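Local coordinates for protein ATP-dependent zinc metalloprotease FtsH (Thermotoga maritima, PDB 4M8A) that probably degrades cytoplasmic and membrane proteins as a processive ATP-dependent zinc metallopeptidase, represented here by its periplasmic domain, at residues M15-E25 with L34-R42. Sequence-based numbering, arbitrary orientation.
Sequences MVEDERSVVSE and LRVYTKDGR
Backbone hydrogen bonds from Ser-24 and Glu-25 converge on the carbonyl of Tyr-37: Ser-24 N lies 2.8 Å from Tyr-37 O, Glu-25 N 3.3 Å from Tyr-37 O. Two consecutive residues thus oppose a single one; both N-H groups approach from one face of that carbonyl's plane. In return Tyr-37 N donates to Glu-25 O at 2.8 Å, nearly straight at 174°. Beyond the irregularity, Lys-39 N reaches Val-22 O at 2.6 Å, tying the second residue of the type I turn Thr-38 to Gly-41 to the residue preceding strand 23-29.

Apolar contacts centre on Thr-38. Its CG2, placed anti to the carbonyl carbon, meets Met-15 CE at 3.6 Å and Val-22 CG1 at 3.7 Å, linking the end of helix 9-17 to the hairpin. Val-23 CG1 touches Val-36 CG1 at 4.0 Å; Val-36 also packs on Phe-12.

Glu-25 and Tyr-37 point the same way, Glu-25 CB 4.1 Å from Tyr-37 CD1, carboxylate and ring planes 39° apart; Glu-25 OE2 is hydrogen-bonded to Ser-69 OG of the adjoining strand 67-71.

The one-residue register shift and the paired N-H groups define a classic beta bulge, within the antiparallel hairpin of strands 23-29 and 33-38 in the FtsH periplasmic domain.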
ATOM      1  N   MET B  15     -16.077   4.868   2.273  1.00 19.13           N
ATOM      2  CA  MET B  15     -15.974   3.991   3.441  1.00 19.48           C
ATOM      3  C   MET B  15     -14.654   3.239   3.490  1.00 20.90           C
ATOM      4  O   MET B  15     -14.054   3.075   4.557  1.00 22.08           O
ATOM      5  CB  MET B  15     -17.138   3.007   3.472  1.00 19.15           C
ATOM      6  CG  MET B  15     -18.422   3.668   3.859  1.00 25.92           C
ATOM      7  SD  MET B  15     -19.800   2.539   3.734  1.00 31.17           S
ATOM      8  CE  MET B  15     -19.218   1.188   4.735  1.00 31.21           C
ATOM      9  N   VAL B  16     -14.205   2.782   2.331  1.00 19.20           N
ATOM     10  CA  VAL B  16     -12.916   2.119   2.241  1.00 21.17           C
ATOM     11  C   VAL B  16     -11.785   3.074   2.646  1.00 21.55           C
ATOM     12  O   VAL B  16     -10.883   2.697   3.410  1.00 23.51           O
ATOM     13  CB  VAL B  16     -12.694   1.547   0.827  1.00 22.38           C
ATOM     14  CG1 VAL B  16     -11.276   1.010   0.676  1.00 22.84           C
ATOM     15  CG2 VAL B  16     -13.717   0.453   0.543  1.00 21.26           C
ATOM     16  N   GLU B  17     -11.860   4.316   2.171  1.00 24.35           N
ATOM     17  CA  GLU B  17     -10.788   5.295   2.361  1.00 23.58           C
ATOM     18  C   GLU B  17     -10.760   5.921   3.744  1.00 29.95           C
ATOM     19  O   GLU B  17      -9.752   6.523   4.125  1.00 31.26           O
ATOM     20  CB  GLU B  17     -10.887   6.411   1.318  1.00 24.40           C
ATOM     21  CG  GLU B  17     -10.723   5.946  -0.105  1.00 25.34           C
ATOM     22  CD  GLU B  17     -10.795   7.084  -1.111  1.00 28.65           C
ATOM     23  OE1 GLU B  17     -11.336   8.167  -0.778  1.00 30.95           O
ATOM     24  OE2 GLU B  17     -10.309   6.896  -2.244  1.00 32.22           O
ATOM     25  N   ASP B  18     -11.862   5.798   4.480  1.00 27.90           N
ATOM     26  CA  ASP B  18     -11.958   6.356   5.826  1.00 30.91           C
ATOM     27  C   ASP B  18     -10.772   5.891   6.680  1.00 34.49           C
ATOM     28  O   ASP B  18     -10.481   4.704   6.734  1.00 34.02           O
ATOM     29  CB  ASP B  18     -13.282   5.925   6.463  1.00 41.49           C
ATOM     30  CG  ASP B  18     -13.696   6.812   7.618  1.00 46.18           C
ATOM     31  OD1 ASP B  18     -12.810   7.248   8.380  1.00 50.06           O
ATOM     32  OD2 ASP B  18     -14.909   7.070   7.762  1.00 48.81           O
ATOM     33  N   GLU B  19     -10.075   6.825   7.323  1.00 40.66           N
ATOM     34  CA  GLU B  19      -8.892   6.478   8.117  1.00 44.23           C
ATOM     35  C   GLU B  19      -9.228   5.550   9.282  1.00 46.75           C
ATOM     36  O   GLU B  19      -8.370   4.820   9.785  1.00 46.65           O
ATOM     37  CB  GLU B  19      -8.168   7.739   8.617  1.00 46.39           C
ATOM     38  CG  GLU B  19      -8.931   8.557   9.655  1.00 53.17           C
ATOM     39  CD  GLU B  19      -8.273   9.901   9.946  1.00 55.83           C
ATOM     40  OE1 GLU B  19      -8.318  10.793   9.069  1.00 53.63           O
ATOM     41  OE2 GLU B  19      -7.708  10.065  11.049  1.00 56.86           O
ATOM     42  N   ARG B  20     -10.481   5.592   9.716  1.00 43.17           N
ATOM     43  CA  ARG B  20     -10.968   4.648  10.701  1.00 43.96           C
ATOM     44  C   ARG B  20     -11.906   3.710   9.981  1.00 43.57           C
ATOM     45  O   ARG B  20     -13.037   3.513  10.434  1.00 48.17           O
ATOM     46  CB  ARG B  20     -11.723   5.370  11.823  1.00 59.03           C
ATOM     47  CG  ARG B  20     -12.631   6.505  11.346  1.00 64.72           C
ATOM     48  CD  ARG B  20     -14.011   6.460  12.004  1.00 67.98           C
ATOM     49  NE  ARG B  20     -14.916   7.478  11.472  1.00 68.00           N
ATOM     50  CZ  ARG B  20     -15.958   7.220  10.685  1.00 69.26           C
ATOM     51  NH1 ARG B  20     -16.238   5.971  10.339  1.00 67.47           N
ATOM     52  NH2 ARG B  20     -16.726   8.211  10.249  1.00 70.17           N
ATOM     53  N   SER B  21     -11.462   3.146   8.855  1.00 38.30           N
ATOM     54  CA  SER B  21     -12.407   2.430   7.992  1.00 34.95           C
ATOM     55  C   SER B  21     -13.139   1.327   8.714  1.00 32.71           C
ATOM     56  O   SER B  21     -12.553   0.484   9.403  1.00 33.38           O
ATOM     57  CB  SER B  21     -11.818   1.892   6.686  1.00 27.12           C
ATOM     58  OG  SER B  21     -12.822   1.168   5.978  1.00 27.99           O
ATOM     59  N   VAL B  22     -14.450   1.349   8.544  1.00 25.69           N
ATOM     60  CA  VAL B  22     -15.327   0.444   9.235  0.50 25.62           C
ATOM     61  C   VAL B  22     -15.546  -0.797   8.369  1.00 17.43           C
ATOM     62  O   VAL B  22     -16.240  -1.711   8.775  0.50 21.54           O
ATOM     63  CB  VAL B  22     -16.678   1.147   9.552  1.00 40.49           C
ATOM     64  CG1 VAL B  22     -17.476   1.375   8.273  1.00 43.96           C
ATOM     65  CG2 VAL B  22     -17.494   0.364  10.584  1.00 45.37           C
ATOM     66  N   VAL B  23     -14.926  -0.854   7.187  1.00 16.49           N
ATOM     67  CA  VAL B  23     -15.183  -1.988   6.280  1.00 13.41           C
ATOM     68  C   VAL B  23     -14.434  -3.258   6.692  1.00 14.06           C
ATOM     69  O   VAL B  23     -13.197  -3.262   6.798  1.00 15.14           O
ATOM     70  CB  VAL B  23     -14.886  -1.679   4.794  1.00 11.92           C
ATOM     71  CG1 VAL B  23     -15.215  -2.894   3.918  1.00 11.51           C
ATOM     72  CG2 VAL B  23     -15.673  -0.449   4.329  1.00 16.32           C
ATOM     73  N   SER B  24     -15.181  -4.342   6.905  1.00 11.74           N
ATOM     74  CA  SER B  24     -14.557  -5.611   7.280  1.00 11.37           C
ATOM     75  C   SER B  24     -14.438  -6.579   6.115  1.00  9.85           C
ATOM     76  O   SER B  24     -13.461  -7.317   6.026  1.00 12.11           O
ATOM     77  CB  SER B  24     -15.309  -6.273   8.430  1.00 16.45           C
ATOM     78  OG  SER B  24     -16.679  -6.378   8.132  1.00 18.87           O
ATOM     79  N   GLU B  25     -15.423  -6.584   5.224  1.00 10.00           N
ATOM     80  CA  GLU B  25     -15.452  -7.585   4.165  1.00 10.04           C
ATOM     81  C   GLU B  25     -16.162  -7.030   2.945  1.00  8.87           C
ATOM     82  O   GLU B  25     -17.150  -6.298   3.068  1.00 10.16           O
ATOM     83  CB  GLU B  25     -16.152  -8.889   4.621  1.00 10.84           C
ATOM     84  CG  GLU B  25     -16.175  -9.958   3.520  1.00 14.18           C
ATOM     85  CD  GLU B  25     -16.676 -11.296   3.989  1.00 18.67           C
ATOM     86  OE1 GLU B  25     -17.288 -11.344   5.068  1.00 21.96           O
ATOM     87  OE2 GLU B  25     -16.458 -12.299   3.269  1.00 18.90           O
ATOM     88  N   LEU B  34     -21.619  -5.869  -5.148  1.00 11.85           N
ATOM     89  CA  LEU B  34     -20.713  -6.045  -4.034  1.00 11.05           C
ATOM     90  C   LEU B  34     -21.522  -6.025  -2.763  1.00 11.53           C
ATOM     91  O   LEU B  34     -22.341  -5.140  -2.561  1.00 14.93           O
ATOM     92  CB  LEU B  34     -19.705  -4.893  -3.955  1.00 12.92           C
ATOM     93  CG  LEU B  34     -18.989  -4.457  -5.229  1.00 17.47           C
ATOM     94  CD1 LEU B  34     -18.074  -3.292  -4.926  1.00 15.56           C
ATOM     95  CD2 LEU B  34     -18.216  -5.605  -5.852  1.00 17.69           C
ATOM     96  N   ARG B  35     -21.316  -7.007  -1.899  0.55  9.92           N
ATOM     97  CA  ARG B  35     -21.906  -6.941  -0.577  0.55  8.95           C
ATOM     98  C   ARG B  35     -20.815  -6.518   0.380  0.55  9.71           C
ATOM     99  O   ARG B  35     -19.750  -7.146   0.458  0.55 10.22           O
ATOM    100  CB  ARG B  35     -22.501  -8.281  -0.172  0.55 13.62           C
ATOM    101  CG  ARG B  35     -23.805  -8.598  -0.864  0.55 16.21           C
ATOM    102  CD  ARG B  35     -24.503  -9.712  -0.135  0.55 16.58           C
ATOM    103  NE  ARG B  35     -24.391 -10.970  -0.854  0.55 26.62           N
ATOM    104  CZ  ARG B  35     -23.572 -11.957  -0.517  0.55 25.28           C
ATOM    105  NH1 ARG B  35     -22.774 -11.851   0.545  0.55 23.30           N
ATOM    106  NH2 ARG B  35     -23.567 -13.058  -1.244  0.55  8.07           N
ATOM    107  N   VAL B  36     -21.079  -5.432   1.086  1.00 10.26           N
ATOM    108  CA  VAL B  36     -20.073  -4.769   1.900  1.00 11.27           C
ATOM    109  C   VAL B  36     -20.464  -4.854   3.378  1.00  9.36           C
ATOM    110  O   VAL B  36     -21.513  -4.373   3.784  1.00 13.19           O
ATOM    111  CB  VAL B  36     -19.921  -3.299   1.478  1.00 12.47           C
ATOM    112  CG1 VAL B  36     -18.870  -2.593   2.324  1.00 13.41           C
ATOM    113  CG2 VAL B  36     -19.591  -3.207  -0.015  1.00 13.09           C
ATOM    114  N   TYR B  37     -19.616  -5.488   4.166  1.00 10.82           N
ATOM    115  CA  TYR B  37     -19.865  -5.691   5.584  1.00 11.32           C
ATOM    116  C   TYR B  37     -18.999  -4.753   6.405  1.00 10.51           C
ATOM    117  O   TYR B  37     -17.831  -4.549   6.094  1.00 13.00           O
ATOM    118  CB  TYR B  37     -19.561  -7.142   5.969  1.00 11.25           C
ATOM    119  CG  TYR B  37     -20.432  -8.155   5.273  1.00 10.44           C
ATOM    120  CD1 TYR B  37     -20.140  -8.594   3.975  1.00 10.90           C
ATOM    121  CD2 TYR B  37     -21.553  -8.680   5.907  1.00 10.24           C
ATOM    122  CE1 TYR B  37     -20.947  -9.529   3.341  1.00 12.80           C
ATOM    123  CE2 TYR B  37     -22.361  -9.611   5.282  1.00 13.86           C
ATOM    124  CZ  TYR B  37     -22.062 -10.029   3.997  1.00 12.99           C
ATOM    125  OH  TYR B  37     -22.884 -10.951   3.369  1.00 17.56           O
ATOM    126  N   THR B  38     -19.568  -4.209   7.467  1.00 14.86           N
ATOM    127  CA  THR B  38     -18.853  -3.300   8.336  1.00 16.21           C
ATOM    128  C   THR B  38     -18.556  -3.929   9.688  1.00 17.33           C
ATOM    129  O   THR B  38     -19.230  -4.873  10.123  1.00 19.74           O
ATOM    130  CB  THR B  38     -19.628  -2.006   8.573  1.00 22.24           C
ATOM    131  OG1 THR B  38     -20.867  -2.312   9.223  1.00 20.73           O
ATOM    132  CG2 THR B  38     -19.900  -1.297   7.267  1.00 23.69           C
ATOM    133  N   LYS B  39     -17.550  -3.381  10.360  1.00 19.13           N
ATOM    134  CA  LYS B  39     -17.146  -3.878  11.667  1.00 22.61           C
ATOM    135  C   LYS B  39     -18.229  -3.682  12.711  1.00 23.31           C
ATOM    136  O   LYS B  39     -18.242  -4.392  13.720  1.00 27.23           O
ATOM    137  CB  LYS B  39     -15.849  -3.205  12.112  1.00 23.34           C
ATOM    138  CG  LYS B  39     -14.680  -3.526  11.197  1.00 25.63           C
ATOM    139  CD  LYS B  39     -13.364  -2.964  11.711  1.00 27.50           C
ATOM    140  CE  LYS B  39     -12.239  -3.272  10.724  1.00 30.55           C
ATOM    141  NZ  LYS B  39     -10.952  -2.618  11.111  1.00 35.70           N
ATOM    142  N   ASP B  40     -19.127  -2.722  12.481  1.00 20.11           N
ATOM    143  CA  ASP B  40     -20.238  -2.491  13.403  1.00 21.33           C
ATOM    144  C   ASP B  40     -21.485  -3.332  13.108  1.00 18.86           C
ATOM    145  O   ASP B  40     -22.540  -3.119  13.713  1.00 23.31           O
ATOM    146  CB  ASP B  40     -20.581  -0.998  13.526  1.00 25.92           C
ATOM    147  CG  ASP B  40     -21.107  -0.378  12.236  1.00 35.00           C
ATOM    148  OD1 ASP B  40     -21.322  -1.082  11.227  1.00 32.90           O
ATOM    149  OD2 ASP B  40     -21.327   0.853  12.245  1.00 40.07           O
ATOM    150  N   GLY B  41     -21.359  -4.280  12.185  1.00 16.42           N
ATOM    151  CA  GLY B  41     -22.396  -5.270  11.959  1.00 14.68           C
ATOM    152  C   GLY B  41     -23.520  -4.829  11.047  1.00 15.78           C
ATOM    153  O   GLY B  41     -24.669  -5.181  11.269  1.00 16.62           O
ATOM    154  N   ARG B  42     -23.188  -4.031  10.042  1.00 15.77           N
ATOM    155  CA  ARG B  42     -24.126  -3.704   8.978  1.00 14.61           C
ATOM    156  C   ARG B  42     -23.657  -4.308   7.662  1.00 13.80           C
ATOM    157  O   ARG B  42     -22.485  -4.672   7.491  1.00 14.08           O
ATOM    158  CB  ARG B  42     -24.297  -2.189   8.828  1.00 17.98           C
ATOM    159  CG  ARG B  42     -25.033  -1.527   9.992  1.00 27.93           C
ATOM    160  CD  ARG B  42     -25.507  -0.122   9.632  1.00 39.63           C
ATOM    161  NE  ARG B  42     -26.529  -0.126   8.581  1.00 46.01           N
ATOM    162  CZ  ARG B  42     -27.014   0.970   7.997  1.00 48.67           C
ATOM    163  NH1 ARG B  42     -26.567   2.168   8.352  1.00 47.56           N
ATOM    164  NH2 ARG B  42     -27.941   0.869   7.052  1.00 47.85           N
TER